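Local coordinates for B-agarase (Saccharophagus degradans, PDB 4BQ2), which hydrolyses the beta-linkages of agarose from the chain end, as a family 50 exo-beta-agarase, at residues L54-E59 against A167-S172; Q85-V90 against S172-M177; R100-P105 against D148-V153. All blocks are in the same frame, centred on the assembly; numbering follows the deposited sequence. Where two conformers were deposited one is given.

Contact 1: L54-E59 against A167-S172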
ATOM      1  N   LEU A  54      14.749 -14.497  14.049  1.00 19.74           N
ATOM      2  CA  LEU A  54      14.676 -15.745  14.815  1.00 20.72           C
ATOM      3  C   LEU A  54      13.305 -16.400  14.670  1.00 21.07           C
ATOM      4  O   LEU A  54      12.299 -15.761  14.280  1.00 21.35           O
ATOM      5  CB  LEU A  54      15.010 -15.516  16.315  1.00 20.45           C
ATOM      6  CG  LEU A  54      14.085 -14.562  17.104  1.00 20.70           C
ATOM      7  CD1 LEU A  54      12.798 -15.260  17.540  1.00 22.40           C
ATOM      8  CD2 LEU A  54      14.786 -14.033  18.352  1.00 20.70           C
ATOM      9  N   ALA A  55      13.271 -17.695  14.959  1.00 19.75           N
ATOM     10  CA  ALA A  55      12.037 -18.434  14.975  1.00 20.99           C
ATOM     11  C   ALA A  55      12.098 -19.362  16.161  1.00 21.45           C
ATOM     12  O   ALA A  55      13.030 -20.167  16.302  1.00 22.11           O
ATOM     13  CB  ALA A  55      11.833 -19.235  13.680  1.00 19.17           C
ATOM     14  N   ILE A  56      11.106 -19.232  17.030  1.00 22.16           N
ATOM     15  CA  ILE A  56      10.977 -20.174  18.130  1.00 22.89           C
ATOM     16  C   ILE A  56      10.079 -21.288  17.642  1.00 23.36           C
ATOM     17  O   ILE A  56       8.935 -21.048  17.218  1.00 23.58           O
ATOM     18  CB  ILE A  56      10.380 -19.521  19.381  1.00 23.05           C
ATOM     19  CG1 ILE A  56      11.084 -18.198  19.692  1.00 22.63           C
ATOM     20  CG2 ILE A  56      10.530 -20.465  20.583  1.00 25.18           C
ATOM     21  CD1 ILE A  56      10.294 -17.320  20.633  1.00 26.04           C
ATOM     22  N   VAL A  57      10.586 -22.515  17.724  1.00 24.07           N
ATOM     23  CA  VAL A  57       9.880 -23.667  17.183  1.00 26.91           C
ATOM     24  C   VAL A  57       9.990 -24.810  18.190  1.00 28.15           C
ATOM     25  O   VAL A  57      10.962 -25.552  18.168  1.00 28.99           O
ATOM     26  CB  VAL A  57      10.467 -24.144  15.832  1.00 25.53           C
ATOM     27  CG1 VAL A  57       9.606 -25.267  15.273  1.00 27.72           C
ATOM     28  CG2 VAL A  57      10.559 -23.005  14.827  1.00 29.06           C
ATOM     29  N   PRO A  58       9.002 -24.930  19.080  1.00 29.84           N
ATOM     30  CA  PRO A  58       8.992 -26.005  20.066  1.00 31.51           C
ATOM     31  C   PRO A  58       8.823 -27.362  19.407  1.00 33.18           C
ATOM     32  O   PRO A  58       8.254 -27.492  18.323  1.00 29.24           O
ATOM     33  CB  PRO A  58       7.747 -25.707  20.907  1.00 31.52           C
ATOM     34  CG  PRO A  58       6.864 -24.931  19.978  1.00 32.09           C
ATOM     35  CD  PRO A  58       7.822 -24.059  19.213  1.00 27.44           C
ATOM     36  N   GLU A  59       9.331 -28.359  20.112  1.00 36.43           N
ATOM     37  CA  GLU A  59       9.312 -29.754  19.729  1.00 38.96           C
ATOM     38  C   GLU A  59       7.919 -30.168  19.253  1.00 37.44           C
ATOM     39  O   GLU A  59       7.752 -30.657  18.132  1.00 38.10           O
ATOM     40  CB  GLU A  59       9.739 -30.531  20.979  1.00 43.32           C
ATOM     41  CG  GLU A  59      10.734 -29.722  21.842  1.00 47.51           C
ATOM     42  CD  GLU A  59      10.129 -28.687  22.816  1.00 51.41           C
ATOM     43  OE1 GLU A  59       9.091 -28.976  23.466  1.00 53.06           O
ATOM     44  OE2 GLU A  59      10.714 -27.582  22.960  1.00 43.36           O
ATOM     45  N   ALA A 167       2.735 -23.374  16.996  1.00 22.28           N
ATOM     46  CA  ALA A 167       3.869 -24.129  16.465  1.00 23.90           C
ATOM     47  C   ALA A 167       5.107 -23.297  16.204  1.00 24.38           C
ATOM     48  O   ALA A 167       6.217 -23.823  16.186  1.00 23.41           O
ATOM     49  CB  ALA A 167       3.471 -24.882  15.188  1.00 23.50           C
ATOM     50  N   LYS A 168       4.935 -21.999  15.975  1.00 23.56           N
ATOM     51  CA  LYS A 168       6.084 -21.212  15.625  1.00 23.62           C
ATOM     52  C   LYS A 168       5.847 -19.746  15.941  1.00 23.81           C
ATOM     53  O   LYS A 168       4.743 -19.239  15.748  1.00 23.81           O
ATOM     54  CB  LYS A 168       6.389 -21.387  14.149  1.00 24.44           C
ATOM     55  CG  LYS A 168       7.596 -20.616  13.663  1.00 25.39           C
ATOM     56  CD  LYS A 168       7.644 -20.614  12.148  1.00 27.61           C
ATOM     57  CE  LYS A 168       8.764 -21.462  11.646  1.00 30.31           C
ATOM     58  NZ  LYS A 168       9.130 -20.901  10.306  1.00 39.40           N
ATOM     59  N   ILE A 169       6.889 -19.101  16.452  1.00 21.80           N
ATOM     60  CA  ILE A 169       6.844 -17.670  16.715  1.00 23.13           C
ATOM     61  C   ILE A 169       8.070 -17.054  16.064  1.00 21.64           C
ATOM     62  O   ILE A 169       9.212 -17.344  16.431  1.00 20.61           O
ATOM     63  CB  ILE A 169       6.818 -17.341  18.223  1.00 25.47           C
ATOM     64  CG1 ILE A 169       5.538 -17.894  18.850  1.00 26.61           C
ATOM     65  CG2 ILE A 169       6.931 -15.831  18.449  1.00 25.88           C
ATOM     66  CD1 ILE A 169       5.537 -17.824  20.361  1.00 29.13           C
ATOM     67  N   SER A 170       7.823 -16.177  15.105  1.00 20.04           N
ATOM     68  CA  SER A 170       8.900 -15.625  14.316  1.00 19.71           C
ATOM     69  C   SER A 170       8.988 -14.113  14.505  1.00 19.07           C
ATOM     70  O   SER A 170       7.962 -13.451  14.494  1.00 19.96           O
ATOM     71  CB  SER A 170       8.599 -15.944  12.843  1.00 20.76           C
ATOM     72  OG  SER A 170       9.464 -15.221  12.037  1.00 24.68           O
ATOM     73  N   LEU A 171      10.199 -13.600  14.730  1.00 19.74           N
ATOM     74  CA  LEU A 171      10.492 -12.169  14.661  1.00 18.50           C
ATOM     75  C   LEU A 171      11.503 -11.932  13.547  1.00 18.19           C
ATOM     76  O   LEU A 171      12.609 -12.442  13.598  1.00 18.63           O
ATOM     77  CB  LEU A 171      11.034 -11.633  15.993  1.00 18.00           C
ATOM     78  CG  LEU A 171      10.005 -11.411  17.118  1.00 17.98           C
ATOM     79  CD1 LEU A 171      10.713 -11.110  18.431  1.00 19.70           C
ATOM     80  CD2 LEU A 171       9.011 -10.301  16.808  1.00 17.58           C
ATOM     81  N   SER A 172      11.127 -11.152  12.538  1.00 18.25           N
ATOM     82  CA  SER A 172      11.996 -10.974  11.387  1.00 17.24           C
ATOM     83  C   SER A 172      12.173  -9.524  10.971  1.00 17.92           C
ATOM     84  O   SER A 172      11.281  -8.696  11.161  1.00 17.20           O
ATOM     85  CB  SER A 172      11.525 -11.782  10.173  1.00 17.99           C
ATOM     86  OG  SER A 172      10.158 -11.502   9.804  1.00 19.33           O
TER
HETATM   87  O   HOH W   1       6.169 -26.418  16.944  1.00 27.15           O
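Two neighbouring antiparallel strands of the N-terminal, carbohydrate-binding-module-like beta domain meet where Leu54-Ile56 runs against Ile169-Leu171. Two hydrogen-bonded pairs flank one non-hydrogen-bonded pair. Leu54 faces Leu171, each N-H reaching the other's carbonyl oxygen, with Leu54 N to Leu171 O at 3.0 Å. Ile56 and Ile169 repeat the pattern more tightly: Ile56 N lies 2.7 Å from Ile169 O, with an N-H...O angle of 168°. Between them Ala55 and Ser170 come close, and their CA atoms point hydrogens at Ile169 O and Leu54 O respectively.

Leu54, Ile56, Ile169 and Leu171 turn their side chains to one face of the sheet, toward Ile184 and Ile187 of strand 180-191 and Trp62. Leu54 holds CG between its own N and carbonyl carbon (chi1 61°), which swings CD1 across to within 4.3 Å of Leu171 CB. Ile56 sends CD1 alongside Ile169, 4.2 Å from its CB. On the other face Lys168 sets CG anti to its N, then bends at chi3, and its aliphatic part passes Val57 CG2 at a slant, the CE carbon at 4.0 Å.

Past Ile56 the pairing gives way to a water that donates to both Pro58 O and Ala167 O, while Pro58 CD rests 3.4 Å from Ala167 O. Ala167 and Lys168 both face Thr91, a classic beta bulge on the strand's other edge. The four backbone bonds therefore satisfy amides beside an apolar face, and a water takes over where proline, lacking an N-H, cannot continue the pairing.

Contact 2: Q85-V90 against S172-M177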
ATOM      1  N   GLN A  85      12.130  -2.426  12.350  1.00 16.34           N
ATOM      2  CA  GLN A  85      10.736  -2.823  12.203  1.00 15.62           C
ATOM      3  C   GLN A  85      10.716  -4.359  12.236  1.00 16.14           C
ATOM      4  O   GLN A  85      11.255  -5.024  11.330  1.00 15.53           O
ATOM      5  CB  GLN A  85      10.104  -2.287  10.907  1.00 14.94           C
ATOM      6  CG  GLN A  85       8.700  -2.857  10.688  1.00 15.40           C
ATOM      7  CD  GLN A  85       8.029  -2.372   9.430  1.00 15.14           C
ATOM      8  OE1 GLN A  85       8.631  -1.634   8.631  1.00 15.85           O
ATOM      9  NE2 GLN A  85       6.797  -2.838   9.197  1.00 14.81           N
ATOM     10  N   PHE A  86      10.138  -4.916  13.301  1.00 14.85           N
ATOM     11  CA  PHE A  86       9.956  -6.343  13.420  1.00 16.18           C
ATOM     12  C   PHE A  86       8.607  -6.762  12.849  1.00 16.47           C
ATOM     13  O   PHE A  86       7.561  -6.105  13.116  1.00 17.10           O
ATOM     14  CB  PHE A  86       9.987  -6.763  14.911  1.00 15.87           C
ATOM     15  CG  PHE A  86      11.271  -7.379  15.340  1.00 17.21           C
ATOM     16  CD1 PHE A  86      12.077  -8.094  14.419  1.00 17.27           C
ATOM     17  CD2 PHE A  86      11.675  -7.307  16.670  1.00 17.74           C
ATOM     18  CE1 PHE A  86      13.254  -8.712  14.836  1.00 17.94           C
ATOM     19  CE2 PHE A  86      12.847  -7.910  17.091  1.00 18.11           C
ATOM     20  CZ  PHE A  86      13.651  -8.599  16.168  1.00 18.22           C
ATOM     21  N   TYR A  87       8.628  -7.863  12.097  1.00 15.56           N
ATOM     22  CA  TYR A  87       7.428  -8.575  11.720  1.00 14.68           C
ATOM     23  C   TYR A  87       7.285  -9.732  12.678  1.00 15.75           C
ATOM     24  O   TYR A  87       8.226 -10.508  12.830  1.00 15.87           O
ATOM     25  CB  TYR A  87       7.544  -9.082  10.286  1.00 16.20           C
ATOM     26  CG  TYR A  87       7.476  -7.955   9.267  1.00 15.48           C
ATOM     27  CD1 TYR A  87       8.625  -7.291   8.876  1.00 16.46           C
ATOM     28  CD2 TYR A  87       6.260  -7.561   8.724  1.00 16.90           C
ATOM     29  CE1 TYR A  87       8.582  -6.243   7.936  1.00 16.73           C
ATOM     30  CE2 TYR A  87       6.190  -6.521   7.792  1.00 17.49           C
ATOM     31  CZ  TYR A  87       7.355  -5.870   7.411  1.00 17.53           C
ATOM     32  OH  TYR A  87       7.272  -4.852   6.476  1.00 18.12           O
ATOM     33  N   LEU A  88       6.140  -9.810  13.369  1.00 16.32           N
ATOM     34  CA  LEU A  88       5.867 -10.909  14.259  1.00 16.38           C
ATOM     35  C   LEU A  88       4.850 -11.799  13.538  1.00 16.95           C
ATOM     36  O   LEU A  88       3.745 -11.343  13.246  1.00 16.54           O
ATOM     37  CB  LEU A  88       5.312 -10.392  15.602  1.00 15.62           C
ATOM     38  CG  LEU A  88       4.668 -11.497  16.451  1.00 16.24           C
ATOM     39  CD1 LEU A  88       5.754 -12.389  17.054  1.00 15.60           C
ATOM     40  CD2 LEU A  88       3.737 -10.906  17.537  1.00 14.73           C
ATOM     41  N   ASP A  89       5.260 -13.028  13.220  1.00 17.59           N
ATOM     42  CA  ASP A  89       4.379 -14.007  12.596  1.00 19.06           C
ATOM     43  C   ASP A  89       4.239 -15.147  13.576  1.00 19.63           C
ATOM     44  O   ASP A  89       5.232 -15.682  14.054  1.00 20.90           O
ATOM     45  CB  ASP A  89       5.007 -14.540  11.308  1.00 19.89           C
ATOM     46  CG  ASP A  89       5.043 -13.487  10.196  1.00 22.66           C
ATOM     47  OD1 ASP A  89       4.009 -13.325   9.527  1.00 22.58           O
ATOM     48  OD2 ASP A  89       6.103 -12.830  10.013  1.00 23.36           O
ATOM     49  N   VAL A  90       2.994 -15.505  13.873  1.00 19.68           N
ATOM     50  CA  VAL A  90       2.708 -16.564  14.814  1.00 19.65           C
ATOM     51  C   VAL A  90       1.894 -17.587  14.031  1.00 20.08           C
ATOM     52  O   VAL A  90       0.877 -17.244  13.435  1.00 20.45           O
ATOM     53  CB  VAL A  90       1.926 -16.028  16.037  1.00 19.97           C
ATOM     54  CG1 VAL A  90       1.582 -17.152  17.001  1.00 18.15           C
ATOM     55  CG2 VAL A  90       2.741 -14.957  16.763  1.00 18.63           C
ATOM     56  N   SER A 172      11.127 -11.152  12.538  1.00 18.25           N
ATOM     57  CA  SER A 172      11.996 -10.974  11.387  1.00 17.24           C
ATOM     58  C   SER A 172      12.173  -9.524  10.971  1.00 17.92           C
ATOM     59  O   SER A 172      11.281  -8.696  11.161  1.00 17.20           O
ATOM     60  CB  SER A 172      11.525 -11.782  10.173  1.00 17.99           C
ATOM     61  OG  SER A 172      10.158 -11.502   9.804  1.00 19.33           O
ATOM     62  N   VAL A 173      13.319  -9.276  10.344  1.00 16.58           N
ATOM     63  CA  VAL A 173      13.638  -8.023   9.689  1.00 16.86           C
ATOM     64  C   VAL A 173      13.789  -8.290   8.187  1.00 17.02           C
ATOM     65  O   VAL A 173      14.601  -9.142   7.794  1.00 18.47           O
ATOM     66  CB  VAL A 173      14.921  -7.453  10.297  1.00 16.25           C
ATOM     67  CG1 VAL A 173      15.560  -6.404   9.400  1.00 16.86           C
ATOM     68  CG2 VAL A 173      14.653  -6.886  11.692  1.00 15.85           C
ATOM     69  N   GLN A 174      13.044  -7.549   7.357  1.00 16.51           N
ATOM     70  CA  GLN A 174      12.873  -7.860   5.925  1.00 17.18           C
ATOM     71  C   GLN A 174      13.296  -6.700   5.022  1.00 17.83           C
ATOM     72  O   GLN A 174      12.931  -5.546   5.287  1.00 18.69           O
ATOM     73  CB  GLN A 174      11.406  -8.221   5.665  1.00 18.02           C
ATOM     74  CG  GLN A 174      10.970  -9.433   6.472  1.00 18.75           C
ATOM     75  CD  GLN A 174       9.506  -9.812   6.326  1.00 18.02           C
ATOM     76  OE1 GLN A 174       8.805  -9.428   5.371  1.00 18.38           O
ATOM     77  NE2 GLN A 174       9.031 -10.576   7.290  1.00 16.86           N
ATOM     78  N   SER A 175      14.072  -6.997   3.968  1.00 16.06           N
ATOM     79  CA  SER A 175      14.507  -6.007   3.000  1.00 15.99           C
ATOM     80  C   SER A 175      15.008  -4.700   3.614  1.00 16.52           C
ATOM     81  O   SER A 175      14.620  -3.616   3.186  1.00 16.55           O
ATOM     82  CB  SER A 175      13.380  -5.706   1.995  1.00 15.65           C
ATOM     83  OG  SER A 175      13.139  -6.865   1.196  1.00 16.13           O
ATOM     84  N   ALA A 176      15.850  -4.807   4.636  1.00 17.18           N
ATOM     85  CA  ALA A 176      16.498  -3.667   5.238  1.00 17.23           C
ATOM     86  C   ALA A 176      17.645  -3.141   4.363  1.00 18.98           C
ATOM     87  O   ALA A 176      18.128  -3.851   3.438  1.00 20.97           O
ATOM     88  CB  ALA A 176      17.013  -4.053   6.625  1.00 17.65           C
ATOM     89  N   MET A 177      18.069  -1.907   4.637  1.00 18.45           N
ATOM     90  CA  MET A 177      19.251  -1.320   3.996  1.00 18.54           C
ATOM     91  C   MET A 177      20.440  -1.323   4.918  1.00 18.89           C
ATOM     92  O   MET A 177      21.536  -0.979   4.494  1.00 19.19           O
ATOM     93  CB  MET A 177      18.972   0.106   3.561  1.00 19.09           C
ATOM     94  CG  MET A 177      17.827   0.238   2.552  1.00 19.54           C
ATOM     95  SD  MET A 177      18.277  -0.380   0.909  1.00 22.22           S
ATOM     96  CE  MET A 177      17.444  -1.944   0.900  1.00 21.41           C
TER
HETATM   97  O   HOH W   2      11.891  -5.193   8.728  1.00 15.30           O
HETATM   98  O   HOH W   3       8.267 -12.879  11.299  1.00 14.88           O
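Tyr87 places CG opposite its carbonyl carbon (chi1 -71°) and Gln174 does the same, then runs straight on beyond CG; the two side chains cross at about a right angle and the Gln174 amide comes to lie over one face of the tyrosine ring. The planes are 18° apart, so amide and ring are stacked, with NE2 of Gln174 3.6 Å from Tyr87 CG and OE1 displaced toward the ring's rim. What fixes the amide's rotation is Ser172: Gln174 NE2 donates to Ser172 OG at 2.9 Å, with the hydroxyl oxygen in the amide plane.

Tyr87 and Ser172 form an antiparallel hydrogen-bonded pair. Tyr87 N reaches Ser172 O at 2.9 Å in an almost straight bond (174°), and Ser172 N answers to Tyr87 O. Phe86, on the opposite face, brings its ring edge to the same carbonyl, CD1 3.4 Å from Ser172 O, while CE1 packs against Val173 CG2 at 3.9 Å.

Toward Gln174 the strands splay apart, and a water donates to Gln85 O and accepts from Gln174 N. A second water lies near Asp89 OD2, Tyr87 O and Ser172 OG; Asp89 OD1 bonds Thr99. Tyr87 touches Ile668 and Gln85 bonds Leu667 and His669, so this face of the sheet meets their loop. The stack and the NE2 hydrogen bond together leave Gln174 little freedom to turn, and the first water stands in for a pairing that the diverging strands no longer make.

Contact 3: R100-P105 against D148-V153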
ATOM      1  N   ARG A 100       1.772  -9.302  12.788  1.00 19.15           N
ATOM      2  CA  ARG A 100       1.711  -7.951  13.346  1.00 18.15           C
ATOM      3  C   ARG A 100       3.093  -7.387  13.181  1.00 17.49           C
ATOM      4  O   ARG A 100       4.034  -8.115  12.932  1.00 16.89           O
ATOM      5  CB  ARG A 100       1.307  -7.964  14.832  1.00 19.23           C
ATOM      6  CG  ARG A 100      -0.124  -8.406  15.108  1.00 21.00           C
ATOM      7  CD  ARG A 100      -0.569  -7.998  16.530  1.00 22.83           C
ATOM      8  NE  ARG A 100      -1.962  -8.390  16.765  1.00 22.80           N
ATOM      9  CZ  ARG A 100      -2.969  -7.563  17.058  1.00 23.40           C
ATOM     10  NH1 ARG A 100      -2.774  -6.252  17.205  1.00 22.68           N
ATOM     11  NH2 ARG A 100      -4.199  -8.075  17.230  1.00 21.49           N
ATOM     12  N   SER A 101       3.222  -6.079  13.319  1.00 16.55           N
ATOM     13  CA  SER A 101       4.515  -5.457  13.154  1.00 16.19           C
ATOM     14  C   SER A 101       4.541  -4.149  13.918  1.00 16.20           C
ATOM     15  O   SER A 101       3.460  -3.542  14.196  1.00 15.49           O
ATOM     16  CB  SER A 101       4.798  -5.204  11.646  1.00 15.10           C
ATOM     17  OG  SER A 101       6.085  -4.612  11.494  1.00 16.50           O
ATOM     18  N   ILE A 102       5.751  -3.699  14.254  0.50 16.16           N
ATOM     19  CA  ILE A 102       5.925  -2.412  14.945  0.50 16.32           C
ATOM     20  C   ILE A 102       7.372  -1.949  14.804  0.50 16.26           C
ATOM     21  O   ILE A 102       8.259  -2.750  14.472  0.50 16.97           O
ATOM     22  CB  ILE A 102       5.496  -2.520  16.444  0.50 16.35           C
ATOM     23  CG1 ILE A 102       5.328  -1.142  17.073  0.50 16.63           C
ATOM     24  CG2 ILE A 102       6.478  -3.381  17.238  0.50 16.47           C
ATOM     25  CD1 ILE A 102       4.249  -0.331  16.397  0.50 16.20           C
ATOM     26  N   ASP A 103       7.614  -0.660  15.033  1.00 16.05           N
ATOM     27  CA  ASP A 103       8.970  -0.108  15.090  1.00 15.74           C
ATOM     28  C   ASP A 103       9.550  -0.359  16.471  1.00 16.32           C
ATOM     29  O   ASP A 103       8.818  -0.273  17.460  1.00 15.12           O
ATOM     30  CB  ASP A 103       8.931   1.422  14.913  1.00 16.18           C
ATOM     31  CG  ASP A 103       8.102   2.111  15.977  1.00 17.02           C
ATOM     32  OD1 ASP A 103       6.854   1.952  15.943  1.00 16.40           O
ATOM     33  OD2 ASP A 103       8.710   2.801  16.853  1.00 16.91           O
ATOM     34  N   ILE A 104      10.847  -0.672  16.517  1.00 15.93           N
ATOM     35  CA  ILE A 104      11.600  -0.823  17.756  1.00 16.94           C
ATOM     36  C   ILE A 104      12.666   0.258  17.779  1.00 17.17           C
ATOM     37  O   ILE A 104      13.681   0.174  17.060  1.00 19.08           O
ATOM     38  CB  ILE A 104      12.270  -2.208  17.900  1.00 16.16           C
ATOM     39  CG1 ILE A 104      11.307  -3.351  17.518  1.00 16.28           C
ATOM     40  CG2 ILE A 104      12.865  -2.328  19.295  1.00 17.19           C
ATOM     41  CD1 ILE A 104      10.019  -3.478  18.364  1.00 16.27           C
ATOM     42  N   PRO A 105      12.432   1.313  18.579  1.00 17.25           N
ATOM     43  CA  PRO A 105      13.397   2.408  18.654  1.00 17.21           C
ATOM     44  C   PRO A 105      14.663   2.020  19.402  1.00 16.92           C
ATOM     45  O   PRO A 105      14.646   1.076  20.189  1.00 17.80           O
ATOM     46  CB  PRO A 105      12.642   3.516  19.443  1.00 16.20           C
ATOM     47  CG  PRO A 105      11.198   3.156  19.320  1.00 17.71           C
ATOM     48  CD  PRO A 105      11.169   1.643  19.268  1.00 16.44           C
ATOM     49  N   ASP A 148       1.580   1.610  29.731  1.00 32.20           N
ATOM     50  CA  ASP A 148       2.825   2.127  29.138  1.00 33.61           C
ATOM     51  C   ASP A 148       3.308   1.222  27.973  1.00 32.15           C
ATOM     52  O   ASP A 148       4.175   1.620  27.179  1.00 35.85           O
ATOM     53  CB  ASP A 148       3.917   2.211  30.203  1.00 33.91           C
ATOM     54  CG  ASP A 148       3.810   3.449  31.075  1.00 39.75           C
ATOM     55  OD1 ASP A 148       2.833   4.214  30.941  1.00 36.89           O
ATOM     56  OD2 ASP A 148       4.731   3.670  31.895  1.00 42.96           O
ATOM     57  N   ASP A 149       2.733   0.024  27.880  1.00 29.77           N
ATOM     58  CA  ASP A 149       3.158  -0.989  26.908  1.00 28.23           C
ATOM     59  C   ASP A 149       2.762  -0.598  25.485  1.00 26.04           C
ATOM     60  O   ASP A 149       1.842   0.209  25.276  1.00 26.02           O
ATOM     61  CB  ASP A 149       2.569  -2.358  27.258  1.00 27.79           C
ATOM     62  CG  ASP A 149       2.966  -2.830  28.640  1.00 30.61           C
ATOM     63  OD1 ASP A 149       4.063  -2.447  29.124  1.00 28.24           O
ATOM     64  OD2 ASP A 149       2.162  -3.568  29.251  1.00 29.11           O
ATOM     65  N   ARG A 150       3.456  -1.171  24.509  1.00 22.71           N
ATOM     66  CA  ARG A 150       3.140  -0.920  23.106  1.00 21.04           C
ATOM     67  C   ARG A 150       2.475  -2.106  22.444  1.00 21.00           C
ATOM     68  O   ARG A 150       2.976  -3.204  22.511  1.00 21.00           O
ATOM     69  CB  ARG A 150       4.399  -0.533  22.350  1.00 19.41           C
ATOM     70  CG  ARG A 150       5.056   0.736  22.916  1.00 19.25           C
ATOM     71  CD  ARG A 150       6.126   1.245  21.970  1.00 18.99           C
ATOM     72  NE  ARG A 150       5.554   1.760  20.715  1.00 17.32           N
ATOM     73  CZ  ARG A 150       6.241   1.835  19.579  1.00 18.49           C
ATOM     74  NH1 ARG A 150       7.518   1.440  19.531  1.00 16.97           N
ATOM     75  NH2 ARG A 150       5.665   2.330  18.490  1.00 18.30           N
ATOM     76  N   GLN A 151       1.366  -1.867  21.765  1.00 21.35           N
ATOM     77  CA  GLN A 151       0.636  -2.946  21.093  1.00 22.04           C
ATOM     78  C   GLN A 151       1.215  -3.163  19.692  1.00 22.34           C
ATOM     79  O   GLN A 151       1.295  -2.208  18.911  1.00 22.53           O
ATOM     80  CB  GLN A 151      -0.877  -2.633  21.015  1.00 23.07           C
ATOM     81  CG  GLN A 151      -1.611  -3.810  20.400  1.00 24.90           C
ATOM     82  CD  GLN A 151      -3.121  -3.766  20.449  1.00 28.05           C
ATOM     83  OE1 GLN A 151      -3.757  -2.701  20.391  1.00 29.67           O
ATOM     84  NE2 GLN A 151      -3.711  -4.942  20.465  1.00 25.93           N
ATOM     85  N   PHE A 152       1.647  -4.391  19.374  1.00 20.27           N
ATOM     86  CA  PHE A 152       2.049  -4.718  17.991  1.00 20.56           C
ATOM     87  C   PHE A 152       0.862  -4.360  17.103  1.00 21.72           C
ATOM     88  O   PHE A 152      -0.317  -4.611  17.465  1.00 22.56           O
ATOM     89  CB  PHE A 152       2.345  -6.209  17.816  1.00 21.24           C
ATOM     90  CG  PHE A 152       3.804  -6.604  17.959  1.00 21.06           C
ATOM     91  CD1 PHE A 152       4.647  -6.633  16.845  1.00 21.34           C
ATOM     92  CD2 PHE A 152       4.312  -7.048  19.188  1.00 20.85           C
ATOM     93  CE1 PHE A 152       5.985  -7.042  16.952  1.00 21.97           C
ATOM     94  CE2 PHE A 152       5.640  -7.448  19.309  1.00 19.91           C
ATOM     95  CZ  PHE A 152       6.483  -7.458  18.190  1.00 21.35           C
ATOM     96  N   VAL A 153       1.148  -3.792  15.937  1.00 17.74           N
ATOM     97  CA  VAL A 153       0.073  -3.275  15.103  1.00 18.85           C
ATOM     98  C   VAL A 153      -0.443  -4.374  14.206  1.00 17.84           C
ATOM     99  O   VAL A 153       0.350  -5.126  13.638  1.00 17.34           O
ATOM    100  CB  VAL A 153       0.599  -2.133  14.219  1.00 18.08           C
ATOM    101  CG1 VAL A 153      -0.455  -1.572  13.283  1.00 18.72           C
ATOM    102  CG2 VAL A 153       1.179  -1.032  15.097  1.00 18.64           C
TER
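Asp103 OD1 takes a 2.8 Å bond from Arg150 NH2, the shortest leg of an end-on salt bridge in which the two guanidinium nitrogens address both carboxylate oxygens. NH2 meets OD1 on its syn side, whereas NH1 approaches OD2 at 3.2 Å from above the carboxylate plane, since the two groups are turned 55° against each other. NH1 also makes a weak bond to Asp103 O and a further one to the hydroxyl of Tyr112, so several oxygens hold this guanidinium. Asp103 can offer its carboxylate here because CG sits between its N and carbonyl carbon (chi1 59°).

All this belongs to the edge-to-edge join of strands 97-104 and 150-155 in the CBM-like beta domain, where Ser101 and Val153 form an antiparallel hydrogen-bonded pair, Val153 N to Ser101 O being 2.9 Å. Strand 150-155 also pairs, in parallel, with strand 110-115.

At the far end Arg100, extended from CG to NE, crosses Phe152 obliquely and gives NH1 to Phe152 O at 3.0 Å, the oxygen lying in the guanidinium plane and the N-H tilted from the carbonyl plane. Ile102, described here in one of its two conformers, lies between the Arg150 guanidinium and the Phe152 ring. Its CG1 sits over one face of the guanidinium, and its CG2 stands over the face of the ring, 4.0 Å from the centroid, in a CH-pi contact. Ile102 CD1 points instead toward Val153 CG2.

Overall arrangement
All three contacts are buried and sit in the CBM-like beta domain, where they link five strands in succession: 51-56, 166-174, 84-92, 97-104 and 150-155. Contacts 1 and 2 share strand 166-174 and Ser172, one on each edge of it; strand 84-92 then pairs with 97-104, which carries contact 3. Backbone pairing over an apolar face dominates contact 1. Contact 2 has one bridge, an amide-ring stack and waters, and contact 3 trades most backbone bonds for arginine side chains. The apolar layer is continuous: Leu171 packs on Phe86, Leu88 and Phe152, and Leu88 meets Phe152 too.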